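PDB 2JJQ: uncharacterized RNA methyltransferase pyrab10780 from Pyrococcus abyssi, which catalyses the S-adenosyl-L-methionine-dependent formation of 5-methyluridine at position 54 of tRNA. Local coordinates for residues L112-E117 against Y401-I406; V119-I124 against M411-P416; Y307-G312 against N335-E340; E102-K107 against P416-V421. All coordinates share one frame; numbering follows the deposited sequence.

Overall arrangement
Interactions 1, 2 and 4 cluster where helix 97-112 and the chain that follows it meet the last two strands, 403-409 and 419-424, of the eight-stranded sheet of the class I methyltransferase fold. Interactions 2 and 4 lie about 10 Å apart between centres and share Pro416; interactions 1 and 4 lie about 13 Å apart, touching through Ile406 and Leu420. Along the chain 102-107, 112-117 and 119-124 come first, and their partners 401-406, 411-416 and 416-421 close the sequence. Interaction 3, between them in sequence, sits about 28 to 31 Å away, by strand 339-343 at the far edge. The chain around helix 97-112, probably part of the central iron-sulfur region, is thus packed on the catalytic domain beside predicted active-site Glu419.

Interaction 1: residues L112-E117 against Y401-I406; sequences LGFEVE and YRIDEI
Phe114 and Ile406 meet beside the edge of the class I S-adenosylmethionine-dependent methyltransferase sheet, where the turn leaving helix 97-112 passes strand 403-409 before joining the sheet as strand 117-119. From CB of Ile406 the side chain forks. Ile406 CG2, set between the backbone N and the carbonyl carbon, touches Phe114 CE2 at 3.6 Å, lying in the plane of the ring at its edge, and also reaches Val116 CG2 at 4.1 Å. The other branch runs through CG1, anti to the backbone N (chi1 -173°), to Ile406 CD1, which meets Leu112 CD2 at 4.2 Å. A branched residue suits this place because it can serve three apolar partners at once. Ile403 adds its CD1, 3.9 Å from Phe114 CZ. Phe392 of helix 389-398 also packs on Leu112, Ile403 and Ile406. Between the backbones a single water accepts from Glu117 N and donates to Ile406 O, the latter at 2.6 Å.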
loop_
_atom_site.group_PDB
_atom_site.type_symbol
_atom_site.label_atom_id
_atom_site.label_comp_id
_atom_site.label_asym_id
_atom_site.label_seq_id
_atom_site.Cartn_x
_atom_site.Cartn_y
_atom_site.Cartn_z
ATOM N N LEU A 112 17.206 -12.434 3.389
ATOM C CA LEU A 112 17.055 -12.985 4.727
ATOM C C LEU A 112 17.971 -14.192 4.989
ATOM O O LEU A 112 18.189 -14.528 6.132
ATOM C CB LEU A 112 15.656 -13.517 4.866
ATOM C CG LEU A 112 14.543 -12.607 5.417
ATOM C CD1 LEU A 112 14.929 -11.196 5.608
ATOM C CD2 LEU A 112 13.214 -12.802 4.699
ATOM N N GLY A 113 18.362 -14.909 3.937
ATOM C CA GLY A 113 19.286 -16.058 4.126
ATOM C C GLY A 113 18.664 -17.430 4.088
ATOM O O GLY A 113 19.364 -18.439 4.234
ATOM N N PHE A 114 17.355 -17.515 3.860
ATOM C CA PHE A 114 16.668 -18.839 3.890
ATOM C C PHE A 114 15.342 -18.738 3.178
ATOM O O PHE A 114 14.856 -17.631 2.954
ATOM C CB PHE A 114 16.451 -19.308 5.317
ATOM C CG PHE A 114 15.749 -18.320 6.167
ATOM C CD1 PHE A 114 16.456 -17.396 6.912
ATOM C CD2 PHE A 114 14.367 -18.323 6.251
ATOM C CE1 PHE A 114 15.805 -16.472 7.692
ATOM C CE2 PHE A 114 13.710 -17.375 7.059
ATOM C CZ PHE A 114 14.436 -16.473 7.771
ATOM N N GLU A 115 14.783 -19.879 2.811
ATOM C CA GLU A 115 13.520 -19.953 2.076
ATOM C C GLU A 115 12.348 -19.389 2.921
ATOM O O GLU A 115 12.141 -19.781 4.095
ATOM C CB GLU A 115 13.251 -21.419 1.740
ATOM C CG GLU A 115 12.247 -21.634 0.630
ATOM C CD GLU A 115 12.865 -21.372 -0.735
ATOM O OE1 GLU A 115 13.946 -21.961 -1.016
ATOM O OE2 GLU A 115 12.273 -20.585 -1.530
ATOM N N VAL A 116 11.573 -18.519 2.290
ATOM C CA VAL A 116 10.355 -17.955 2.883
ATOM C C VAL A 116 9.182 -18.200 1.940
ATOM O O VAL A 116 9.280 -17.947 0.759
ATOM C CB VAL A 116 10.536 -16.454 3.160
ATOM C CG1 VAL A 116 9.215 -15.908 3.722
ATOM C CG2 VAL A 116 11.726 -16.258 4.189
ATOM N N GLU A 117 8.105 -18.786 2.447
ATOM C CA GLU A 117 6.927 -18.998 1.621
ATOM C C GLU A 117 6.323 -17.631 1.274
ATOM O O GLU A 117 6.313 -16.690 2.116
ATOM C CB GLU A 117 5.908 -19.862 2.369
ATOM C CG GLU A 117 4.524 -19.896 1.707
ATOM C CD GLU A 117 3.447 -20.589 2.565
ATOM O OE1 GLU A 117 3.734 -21.016 3.715
ATOM O OE2 GLU A 117 2.287 -20.704 2.061
ATOM N N TYR A 401 16.337 -12.095 19.945
ATOM C CA TYR A 401 15.260 -12.996 19.587
ATOM C C TYR A 401 15.670 -13.720 18.345
ATOM O O TYR A 401 16.461 -13.203 17.571
ATOM C CB TYR A 401 13.991 -12.172 19.213
ATOM C CG TYR A 401 13.245 -11.609 20.401
ATOM C CD1 TYR A 401 12.060 -12.197 20.838
ATOM C CD2 TYR A 401 13.704 -10.463 21.073
ATOM C CE1 TYR A 401 11.369 -11.680 21.947
ATOM C CE2 TYR A 401 13.028 -9.942 22.168
ATOM C CZ TYR A 401 11.857 -10.567 22.593
ATOM O OH TYR A 401 11.159 -10.066 23.656
ATOM N N ARG A 402 15.103 -14.891 18.127
ATOM C CA ARG A 402 15.301 -15.631 16.869
ATOM C C ARG A 402 13.982 -15.635 16.063
ATOM O O ARG A 402 12.947 -15.377 16.632
ATOM C CB ARG A 402 15.750 -17.047 17.168
ATOM C CG ARG A 402 14.717 -17.850 17.913
ATOM C CD ARG A 402 15.147 -19.303 18.106
ATOM N NE ARG A 402 13.969 -20.137 17.941
ATOM C CZ ARG A 402 13.309 -20.728 18.922
ATOM N NH1 ARG A 402 13.721 -20.627 20.189
ATOM N NH2 ARG A 402 12.234 -21.436 18.616
ATOM N N ILE A 403 14.048 -15.902 14.755
ATOM C CA ILE A 403 12.828 -16.067 13.944
ATOM C C ILE A 403 12.252 -17.460 14.176
ATOM O O ILE A 403 12.882 -18.491 13.879
ATOM C CB ILE A 403 13.152 -15.832 12.441
ATOM C CG1 ILE A 403 13.657 -14.406 12.282
ATOM C CG2 ILE A 403 11.922 -16.058 11.568
ATOM C CD1 ILE A 403 14.285 -14.188 10.950
ATOM N N ASP A 404 11.076 -17.508 14.781
ATOM C CA ASP A 404 10.435 -18.759 15.095
ATOM C C ASP A 404 9.631 -19.236 13.875
ATOM O O ASP A 404 9.704 -20.409 13.474
ATOM C CB ASP A 404 9.514 -18.543 16.301
ATOM C CG ASP A 404 8.687 -19.760 16.626
ATOM O OD1 ASP A 404 9.230 -20.865 16.423
ATOM O OD2 ASP A 404 7.535 -19.624 17.135
ATOM N N GLU A 405 8.891 -18.308 13.271
ATOM C CA GLU A 405 8.091 -18.597 12.060
ATOM C C GLU A 405 8.133 -17.343 11.211
ATOM O O GLU A 405 8.253 -16.264 11.730
ATOM C CB GLU A 405 6.631 -18.821 12.380
ATOM C CG GLU A 405 6.206 -20.207 12.650
ATOM C CD GLU A 405 4.726 -20.263 12.931
ATOM O OE1 GLU A 405 3.913 -20.251 11.973
ATOM O OE2 GLU A 405 4.382 -20.285 14.128
ATOM N N ILE A 406 8.031 -17.505 9.901
ATOM C CA ILE A 406 7.990 -16.334 9.002
ATOM C C ILE A 406 7.322 -16.707 7.691
ATOM O O ILE A 406 7.541 -17.824 7.148
ATOM C CB ILE A 406 9.422 -15.769 8.739
ATOM C CG1 ILE A 406 9.379 -14.465 7.950
ATOM C CG2 ILE A 406 10.273 -16.770 7.976
ATOM C CD1 ILE A 406 10.767 -13.753 7.985
HETATM O O HOH W 1 7.899 -19.463 5.192
#

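Interaction 2: residues V119-I124 against M411-P416; sequences VPSPKI and MFPHTP
His414 and Ile124 supply the one direct hydrogen bond between these two loops, each of which follows a strand of the catalytic sheet. His414 NE2 donates to Ile124 O, 3.0 Å away with an N-H...O angle of 150°; the oxygen lies near the imidazole plane, at the ring edge. Histidine suits this place because its ring can donate at one nitrogen while ND1 is engaged by another partner. The ring also lies about 4 Å from the side chain of Cys90, so this loop probably borders the [4Fe-4S] site.

Apolar contacts rest on Pro413. Pro413 CG presses on Ser121 CB at 3.6 Å, while Pro413 CB approaches Ile124 CG2 at 4.2 Å, the two side chains slanting past one another.

Hydrogen bonds inside each loop hold these surfaces in shape. Ser121 OG reaches forward to donate to Lys123 O at 2.7 Å and is also bonded to Asn274. In the type II turn from Phe412 to Thr415, Phe412 O accepts from both Thr415 N and Thr415 OG1.

Tyr97 of helix 97-112 bonds Ser121 N and packs on Ile124, Gln100 of the same helix bonds His414 N, and helix 275-288 meets Met411 through Gln277.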
loop_
_atom_site.group_PDB
_atom_site.type_symbol
_atom_site.label_atom_id
_atom_site.label_comp_id
_atom_site.label_asym_id
_atom_site.label_seq_id
_atom_site.Cartn_x
_atom_site.Cartn_y
_atom_site.Cartn_z
ATOM N N VAL A 119 2.722 -16.097 0.094
ATOM C CA VAL A 119 1.292 -16.395 -0.125
ATOM C C VAL A 119 0.744 -15.521 -1.244
ATOM O O VAL A 119 0.882 -14.286 -1.163
ATOM C CB VAL A 119 0.500 -16.148 1.182
ATOM C CG1 VAL A 119 -1.027 -16.424 1.027
ATOM C CG2 VAL A 119 1.156 -16.922 2.354
ATOM N N PRO A 120 0.160 -16.149 -2.287
ATOM C CA PRO A 120 -0.405 -15.407 -3.425
ATOM C C PRO A 120 -1.536 -14.538 -2.973
ATOM O O PRO A 120 -2.255 -14.875 -2.011
ATOM C CB PRO A 120 -0.942 -16.517 -4.374
ATOM C CG PRO A 120 -0.371 -17.808 -3.876
ATOM C CD PRO A 120 -0.071 -17.604 -2.409
ATOM N N SER A 121 -1.652 -13.361 -3.589
ATOM C CA SER A 121 -2.861 -12.556 -3.417
ATOM C C SER A 121 -4.078 -13.347 -3.971
ATOM O O SER A 121 -3.955 -13.989 -5.049
ATOM C CB SER A 121 -2.698 -11.223 -4.120
ATOM O OG SER A 121 -3.861 -10.432 -3.913
ATOM N N PRO A 122 -5.202 -13.387 -3.208
ATOM C CA PRO A 122 -6.388 -14.155 -3.645
ATOM C C PRO A 122 -6.884 -13.667 -4.984
ATOM O O PRO A 122 -7.427 -14.475 -5.770
ATOM C CB PRO A 122 -7.393 -13.884 -2.522
ATOM C CG PRO A 122 -6.518 -13.829 -1.266
ATOM C CD PRO A 122 -5.245 -13.105 -1.758
ATOM N N LYS A 123 -6.700 -12.379 -5.255
ATOM C CA LYS A 123 -7.039 -11.788 -6.563
ATOM C C LYS A 123 -5.914 -10.924 -7.019
ATOM O O LYS A 123 -5.235 -10.348 -6.195
ATOM C CB LYS A 123 -8.308 -10.956 -6.506
ATOM C CG LYS A 123 -9.574 -11.710 -6.096
ATOM C CD LYS A 123 -10.754 -10.758 -6.330
ATOM C CE LYS A 123 -12.105 -11.389 -5.981
ATOM N NZ LYS A 123 -12.697 -12.197 -7.069
ATOM N N ILE A 124 -5.687 -10.818 -8.333
ATOM C CA ILE A 124 -4.589 -9.953 -8.769
ATOM C C ILE A 124 -5.065 -8.899 -9.737
ATOM O O ILE A 124 -4.262 -8.100 -10.250
ATOM C CB ILE A 124 -3.476 -10.740 -9.458
ATOM C CG1 ILE A 124 -4.060 -11.561 -10.622
ATOM C CG2 ILE A 124 -2.751 -11.662 -8.461
ATOM C CD1 ILE A 124 -2.941 -12.216 -11.471
ATOM N N MET A 411 1.169 -8.721 -0.807
ATOM C CA MET A 411 0.198 -7.660 -0.636
ATOM C C MET A 411 0.180 -6.794 -1.888
ATOM O O MET A 411 -0.793 -6.018 -2.130
ATOM C CB MET A 411 0.569 -6.809 0.618
ATOM C CG MET A 411 0.217 -7.576 1.956
ATOM S SD MET A 411 -1.577 -7.558 2.313
ATOM C CE MET A 411 -1.970 -5.910 1.723
ATOM N N PHE A 412 1.228 -6.924 -2.708
ATOM C CA PHE A 412 1.465 -5.933 -3.774
ATOM C C PHE A 412 1.740 -6.603 -5.138
ATOM O O PHE A 412 2.832 -6.433 -5.717
ATOM C CB PHE A 412 2.651 -5.052 -3.409
ATOM C CG PHE A 412 2.557 -4.487 -2.035
ATOM C CD1 PHE A 412 1.724 -3.437 -1.766
ATOM C CD2 PHE A 412 3.300 -5.038 -1.024
ATOM C CE1 PHE A 412 1.623 -2.891 -0.453
ATOM C CE2 PHE A 412 3.211 -4.520 0.283
ATOM C CZ PHE A 412 2.379 -3.448 0.557
ATOM N N PRO A 413 0.750 -7.301 -5.660
ATOM C CA PRO A 413 0.920 -7.917 -6.989
ATOM C C PRO A 413 1.404 -6.907 -8.051
ATOM O O PRO A 413 1.015 -5.724 -8.027
ATOM C CB PRO A 413 -0.500 -8.356 -7.347
ATOM C CG PRO A 413 -1.220 -8.531 -5.998
ATOM C CD PRO A 413 -0.598 -7.526 -5.075
ATOM N N HIS A 414 2.214 -7.387 -9.017
ATOM C CA HIS A 414 2.693 -6.572 -10.134
ATOM C C HIS A 414 3.735 -5.533 -9.742
ATOM O O HIS A 414 4.093 -4.692 -10.568
ATOM C CB HIS A 414 1.566 -5.896 -10.936
ATOM C CG HIS A 414 0.422 -6.808 -11.230
ATOM N ND1 HIS A 414 0.580 -7.995 -11.913
ATOM C CD2 HIS A 414 -0.901 -6.725 -10.918
ATOM C CE1 HIS A 414 -0.590 -8.602 -12.040
ATOM N NE2 HIS A 414 -1.512 -7.857 -11.432
ATOM N N THR A 415 4.199 -5.582 -8.499
ATOM C CA THR A 415 5.308 -4.753 -8.039
ATOM C C THR A 415 6.337 -5.704 -7.426
ATOM O O THR A 415 6.006 -6.859 -7.081
ATOM C CB THR A 415 4.861 -3.761 -6.941
ATOM O OG1 THR A 415 4.792 -4.470 -5.695
ATOM C CG2 THR A 415 3.478 -3.162 -7.253
ATOM N N PRO A 416 7.588 -5.221 -7.224
ATOM C CA PRO A 416 8.576 -6.069 -6.557
ATOM C C PRO A 416 8.404 -6.224 -5.041
ATOM O O PRO A 416 9.190 -6.918 -4.406
ATOM C CB PRO A 416 9.920 -5.365 -6.846
ATOM C CG PRO A 416 9.619 -4.170 -7.627
ATOM C CD PRO A 416 8.141 -3.921 -7.646
#

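Interaction 3: residues Y307-G312 against N335-E340; sequences YLAKRG and NNVDAE
Ala309 and Val337 join the end of helix 303-310 to the turn between helix 322-335 and strand 339-343, next to the beta-alpha-beta unit 314-319, 322-335, 339-343 of the Rossmann-like cofactor-binding fold. Both CB atoms point into the contact: Ala309 CB meets Val337 CB at 3.8 Å and Ala339 CB at 3.9 Å, and alanine's short side chain suits so close an approach. Val337 CG1, anti to its carbonyl carbon, lies against the helix backbone 3.7 Å from Lys310 N.

Lys310 crosses Val337 at roughly a right angle, with Lys310 CD 4.0 Å from Val337 CG1. Its chain turns about the CB-CG bond (chi2 84°) and then runs straight, carrying NZ past the valine toward Asn335. There two waters take over: one accepts from NZ and donates to Asn335 OD1, the other does the same for Asn335 O. The amide ND2 of Asn335 instead bonds Asp262 O and Asn331 O. Schellman motifs close both helices, at Gly312 and Asn336.

The chemistry is therefore divided: small apolar side chains allow the close approach, while the partly exposed Lys310, which also touches Asp260, keeps its charged end solvated and reaches Asn335 through two waters.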
loop_
_atom_site.group_PDB
_atom_site.type_symbol
_atom_site.label_atom_id
_atom_site.label_comp_id
_atom_site.label_asym_id
_atom_site.label_seq_id
_atom_site.Cartn_x
_atom_site.Cartn_y
_atom_site.Cartn_z
ATOM N N TYR A 307 -8.835 -6.317 15.123
ATOM C CA TYR A 307 -9.156 -7.701 14.706
ATOM C C TYR A 307 -8.869 -8.605 15.916
ATOM O O TYR A 307 -9.646 -9.501 16.277
ATOM C CB TYR A 307 -8.314 -8.127 13.529
ATOM C CG TYR A 307 -8.742 -9.447 12.948
ATOM C CD1 TYR A 307 -9.707 -9.484 11.913
ATOM C CD2 TYR A 307 -8.204 -10.663 13.425
ATOM C CE1 TYR A 307 -10.120 -10.713 11.341
ATOM C CE2 TYR A 307 -8.631 -11.864 12.862
ATOM C CZ TYR A 307 -9.583 -11.892 11.863
ATOM O OH TYR A 307 -9.993 -13.124 11.337
ATOM N N LEU A 308 -7.752 -8.379 16.565
ATOM C CA LEU A 308 -7.403 -9.166 17.691
ATOM C C LEU A 308 -8.377 -8.971 18.861
ATOM O O LEU A 308 -8.695 -9.936 19.571
ATOM C CB LEU A 308 -5.976 -8.900 18.153
ATOM C CG LEU A 308 -4.903 -9.509 17.237
ATOM C CD1 LEU A 308 -3.560 -9.289 17.883
ATOM C CD2 LEU A 308 -5.087 -10.970 17.030
ATOM N N ALA A 309 -8.791 -7.732 19.104
ATOM C CA ALA A 309 -9.796 -7.450 20.138
ATOM C C ALA A 309 -11.090 -8.237 19.806
ATOM O O ALA A 309 -11.738 -8.815 20.691
ATOM C CB ALA A 309 -10.088 -5.930 20.184
ATOM N N LYS A 310 -11.482 -8.262 18.552
ATOM C CA LYS A 310 -12.670 -9.056 18.128
ATOM C C LYS A 310 -12.502 -10.563 18.442
ATOM O O LYS A 310 -13.496 -11.253 18.826
ATOM C CB LYS A 310 -12.974 -8.884 16.630
ATOM C CG LYS A 310 -14.345 -9.469 16.259
ATOM C CD LYS A 310 -15.498 -8.492 16.528
ATOM C CE LYS A 310 -16.825 -9.110 15.991
ATOM N NZ LYS A 310 -17.906 -8.185 16.381
ATOM N N ARG A 311 -11.259 -11.034 18.347
ATOM C CA ARG A 311 -10.905 -12.469 18.584
ATOM C C ARG A 311 -10.745 -12.745 20.097
ATOM O O ARG A 311 -10.534 -13.913 20.521
ATOM C CB ARG A 311 -9.596 -12.776 17.855
ATOM C CG ARG A 311 -9.695 -12.765 16.348
ATOM C CD ARG A 311 -10.722 -13.777 15.854
ATOM N NE ARG A 311 -11.394 -12.997 14.836
ATOM C CZ ARG A 311 -12.657 -12.616 14.767
ATOM N NH1 ARG A 311 -13.646 -13.094 15.530
ATOM N NH2 ARG A 311 -12.933 -11.815 13.774
ATOM N N GLY A 312 -10.843 -11.705 20.914
ATOM C CA GLY A 312 -10.905 -11.843 22.377
ATOM C C GLY A 312 -9.634 -11.468 23.147
ATOM O O GLY A 312 -9.549 -11.641 24.404
ATOM N N ASN A 335 -17.176 -1.694 16.201
ATOM C CA ASN A 335 -17.113 -3.161 16.365
ATOM C C ASN A 335 -17.465 -3.666 17.761
ATOM O O ASN A 335 -17.485 -4.895 17.982
ATOM C CB ASN A 335 -15.692 -3.642 16.058
ATOM C CG ASN A 335 -15.397 -3.571 14.602
ATOM O OD1 ASN A 335 -15.919 -4.383 13.809
ATOM N ND2 ASN A 335 -14.588 -2.603 14.205
ATOM N N ASN A 336 -17.697 -2.733 18.682
ATOM C CA ASN A 336 -18.158 -3.077 20.026
ATOM C C ASN A 336 -17.164 -3.975 20.733
ATOM O O ASN A 336 -17.544 -5.002 21.346
ATOM C CB ASN A 336 -19.511 -3.774 19.919
ATOM C CG ASN A 336 -20.604 -2.823 19.446
ATOM O OD1 ASN A 336 -21.356 -3.112 18.491
ATOM N ND2 ASN A 336 -20.670 -1.650 20.085
ATOM N N VAL A 337 -15.883 -3.606 20.628
ATOM C CA VAL A 337 -14.830 -4.342 21.310
ATOM C C VAL A 337 -14.232 -3.416 22.365
ATOM O O VAL A 337 -14.563 -2.218 22.434
ATOM C CB VAL A 337 -13.708 -4.847 20.320
ATOM C CG1 VAL A 337 -14.236 -5.916 19.372
ATOM C CG2 VAL A 337 -13.128 -3.655 19.535
ATOM N N ASP A 338 -13.386 -3.978 23.213
ATOM C CA ASP A 338 -12.794 -3.209 24.293
ATOM C C ASP A 338 -11.299 -3.242 24.087
ATOM O O ASP A 338 -10.646 -4.195 24.480
ATOM C CB ASP A 338 -13.157 -3.837 25.650
ATOM C CG ASP A 338 -12.696 -2.989 26.840
ATOM O OD1 ASP A 338 -11.835 -2.121 26.663
ATOM O OD2 ASP A 338 -13.183 -3.177 27.974
ATOM N N ALA A 339 -10.761 -2.220 23.434
ATOM C CA ALA A 339 -9.313 -2.110 23.180
ATOM C C ALA A 339 -9.028 -0.627 23.394
ATOM O O ALA A 339 -9.953 0.209 23.272
ATOM C CB ALA A 339 -8.966 -2.510 21.757
ATOM N N GLU A 340 -7.782 -0.286 23.715
ATOM C CA GLU A 340 -7.439 1.108 23.964
ATOM C C GLU A 340 -6.300 1.493 22.999
ATOM O O GLU A 340 -5.369 0.691 22.798
ATOM C CB GLU A 340 -7.030 1.257 25.436
ATOM C CG GLU A 340 -6.112 2.361 25.821
ATOM C CD GLU A 340 -5.811 2.365 27.364
ATOM O OE1 GLU A 340 -6.665 1.838 28.156
ATOM O OE2 GLU A 340 -4.717 2.880 27.776
HETATM O O HOH W 2 -17.611 -6.265 14.392
HETATM O O HOH W 3 -18.175 -7.358 19.365
#

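Interaction 4: residues E102-K107 against P416-V421; sequences EFKRKK and PHVELV
Lys104 and Pro416 mark the closest backbone approach, 7.0 Å between CA atoms, where helix 97-112 passes the chain leading into strand 419-424. The helical repeat puts Phe103, Lys104 and Lys107 on one face, toward that chain, whose carbonyls at Pro416 and His417 act as acceptors.

Two lysines grip successive carbonyls. Lys104, extended beyond CG, lays its methylenes past Val418, with Lys104 CD 4.2 Å from Val418 CG2, and Lys104 NZ donates to His417 O at 2.9 Å. A salt bridge to Asp410 holds this ammonium in place, with weak bonds to Phe412 O and Thr415 O. Lys107 runs out straight with CG anti to the backbone N (chi1 180°); Lys107 NZ makes a hydrogen bond of 3.0 Å to Pro416 O, from 48° above the carbonyl plane. The same nitrogen bonds Asp30 O and donates to a water. Lysine suits both places: the shaft of Lys104 is buried while its end serves several oxygens, and the long chain of Lys107 reaches the carbonyl.

Phe103 lies alongside Pro416, pointing the same way, and offers its ring edge: Phe103 CE2 is 3.8 Å from Pro416 CB.

Beyond these contacts, Val418 and Leu420 pack on Leu108 of helix 97-112 and on Ala408 of strand 403-409, while Glu419, the predicted proton acceptor, touches Leu281 of helix 275-288 and Cys387, the predicted nucleophile.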
loop_
_atom_site.group_PDB
_atom_site.type_symbol
_atom_site.label_atom_id
_atom_site.label_comp_id
_atom_site.label_asym_id
_atom_site.label_seq_id
_atom_site.Cartn_x
_atom_site.Cartn_y
_atom_site.Cartn_z
ATOM N N GLU A 102 7.751 -16.355 -7.803
ATOM C CA GLU A 102 9.064 -16.991 -7.803
ATOM C C GLU A 102 10.153 -15.916 -7.593
ATOM O O GLU A 102 11.085 -16.119 -6.823
ATOM C CB GLU A 102 9.263 -17.728 -9.139
ATOM C CG GLU A 102 10.639 -18.334 -9.285
ATOM C CD GLU A 102 10.832 -19.067 -10.620
ATOM O OE1 GLU A 102 9.917 -19.803 -11.061
ATOM O OE2 GLU A 102 11.926 -18.931 -11.216
ATOM N N PHE A 103 10.018 -14.776 -8.261
ATOM C CA PHE A 103 10.951 -13.676 -8.103
ATOM C C PHE A 103 10.983 -13.224 -6.631
ATOM O O PHE A 103 12.059 -12.946 -6.079
ATOM C CB PHE A 103 10.522 -12.501 -9.008
ATOM C CG PHE A 103 11.112 -11.155 -8.591
ATOM C CD1 PHE A 103 12.388 -10.823 -8.970
ATOM C CD2 PHE A 103 10.377 -10.237 -7.828
ATOM C CE1 PHE A 103 12.939 -9.598 -8.624
ATOM C CE2 PHE A 103 10.901 -9.017 -7.454
ATOM C CZ PHE A 103 12.238 -8.697 -7.822
ATOM N N LYS A 104 9.817 -13.146 -6.000
ATOM C CA LYS A 104 9.713 -12.699 -4.609
ATOM C C LYS A 104 10.321 -13.728 -3.661
ATOM O O LYS A 104 11.008 -13.353 -2.721
ATOM C CB LYS A 104 8.249 -12.367 -4.245
ATOM C CG LYS A 104 7.910 -11.017 -4.890
ATOM C CD LYS A 104 6.444 -10.661 -4.848
ATOM C CE LYS A 104 6.264 -9.234 -5.392
ATOM N NZ LYS A 104 4.843 -8.677 -5.353
ATOM N N ARG A 105 10.097 -15.012 -3.923
ATOM C CA ARG A 105 10.748 -16.064 -3.119
ATOM C C ARG A 105 12.254 -15.950 -3.166
ATOM O O ARG A 105 12.921 -15.965 -2.140
ATOM C CB ARG A 105 10.291 -17.457 -3.540
ATOM C CG ARG A 105 8.879 -17.670 -3.120
ATOM C CD ARG A 105 8.578 -19.132 -3.195
ATOM N NE ARG A 105 8.655 -19.560 -4.574
ATOM C CZ ARG A 105 7.593 -19.662 -5.367
ATOM N NH1 ARG A 105 6.386 -19.363 -4.897
ATOM N NH2 ARG A 105 7.745 -20.066 -6.621
ATOM N N LYS A 106 12.780 -15.810 -4.362
ATOM C CA LYS A 106 14.224 -15.727 -4.559
ATOM C C LYS A 106 14.821 -14.476 -3.890
ATOM O O LYS A 106 15.852 -14.537 -3.193
ATOM C CB LYS A 106 14.515 -15.734 -6.056
ATOM C CG LYS A 106 14.373 -17.134 -6.701
ATOM C CD LYS A 106 14.571 -16.994 -8.225
ATOM C CE LYS A 106 14.353 -18.305 -9.029
ATOM N NZ LYS A 106 14.973 -19.537 -8.397
ATOM N N LYS A 107 14.159 -13.334 -4.091
ATOM C CA LYS A 107 14.566 -12.081 -3.439
ATOM C C LYS A 107 14.631 -12.167 -1.921
ATOM O O LYS A 107 15.634 -11.761 -1.303
ATOM C CB LYS A 107 13.618 -10.965 -3.871
ATOM C CG LYS A 107 13.970 -9.631 -3.239
ATOM C CD LYS A 107 12.997 -8.603 -3.828
ATOM C CE LYS A 107 13.000 -7.326 -3.059
ATOM N NZ LYS A 107 12.007 -6.337 -3.674
ATOM N N PRO A 416 7.588 -5.221 -7.224
ATOM C CA PRO A 416 8.576 -6.069 -6.557
ATOM C C PRO A 416 8.404 -6.224 -5.041
ATOM O O PRO A 416 9.190 -6.918 -4.406
ATOM C CB PRO A 416 9.920 -5.365 -6.846
ATOM C CG PRO A 416 9.619 -4.170 -7.627
ATOM C CD PRO A 416 8.141 -3.921 -7.646
ATOM N N HIS A 417 7.383 -5.583 -4.467
ATOM C CA HIS A 417 7.272 -5.486 -3.021
ATOM C C HIS A 417 6.524 -6.636 -2.406
ATOM O O HIS A 417 5.616 -7.221 -3.009
ATOM C CB HIS A 417 6.568 -4.184 -2.636
ATOM C CG HIS A 417 7.165 -2.981 -3.278
ATOM N ND1 HIS A 417 8.498 -2.665 -3.155
ATOM C CD2 HIS A 417 6.629 -2.050 -4.099
ATOM C CE1 HIS A 417 8.749 -1.565 -3.840
ATOM N NE2 HIS A 417 7.630 -1.164 -4.408
ATOM N N VAL A 418 6.903 -6.968 -1.184
ATOM C CA VAL A 418 6.200 -8.026 -0.489
ATOM C C VAL A 418 6.007 -7.598 0.974
ATOM O O VAL A 418 6.741 -6.700 1.428
ATOM C CB VAL A 418 6.997 -9.341 -0.628
ATOM C CG1 VAL A 418 7.980 -9.475 0.545
ATOM C CG2 VAL A 418 6.066 -10.499 -0.680
ATOM N N GLU A 419 5.036 -8.187 1.669
ATOM C CA GLU A 419 4.796 -7.968 3.099
ATOM C C GLU A 419 5.226 -9.172 3.936
ATOM O O GLU A 419 4.643 -10.238 3.832
ATOM C CB GLU A 419 3.324 -7.737 3.350
ATOM C CG GLU A 419 2.996 -7.416 4.797
ATOM C CD GLU A 419 3.032 -5.924 5.077
ATOM O OE1 GLU A 419 3.730 -5.207 4.334
ATOM O OE2 GLU A 419 2.310 -5.470 5.997
ATOM N N LEU A 420 6.181 -9.011 4.825
ATOM C CA LEU A 420 6.650 -10.168 5.612
ATOM C C LEU A 420 5.921 -10.133 6.941
ATOM O O LEU A 420 5.608 -9.045 7.450
ATOM C CB LEU A 420 8.121 -9.991 5.935
ATOM C CG LEU A 420 9.150 -10.302 4.898
ATOM C CD1 LEU A 420 10.464 -9.712 5.517
ATOM C CD2 LEU A 420 9.214 -11.835 4.849
ATOM N N VAL A 421 5.711 -11.308 7.553
ATOM C CA VAL A 421 5.127 -11.349 8.895
ATOM C C VAL A 421 5.999 -12.368 9.605
ATOM O O VAL A 421 6.035 -13.552 9.219
ATOM C CB VAL A 421 3.621 -11.793 8.909
ATOM C CG1 VAL A 421 3.079 -11.789 10.336
ATOM C CG2 VAL A 421 2.757 -10.917 7.973
HETATM O O HOH W 4 11.119 -4.274 -1.707
#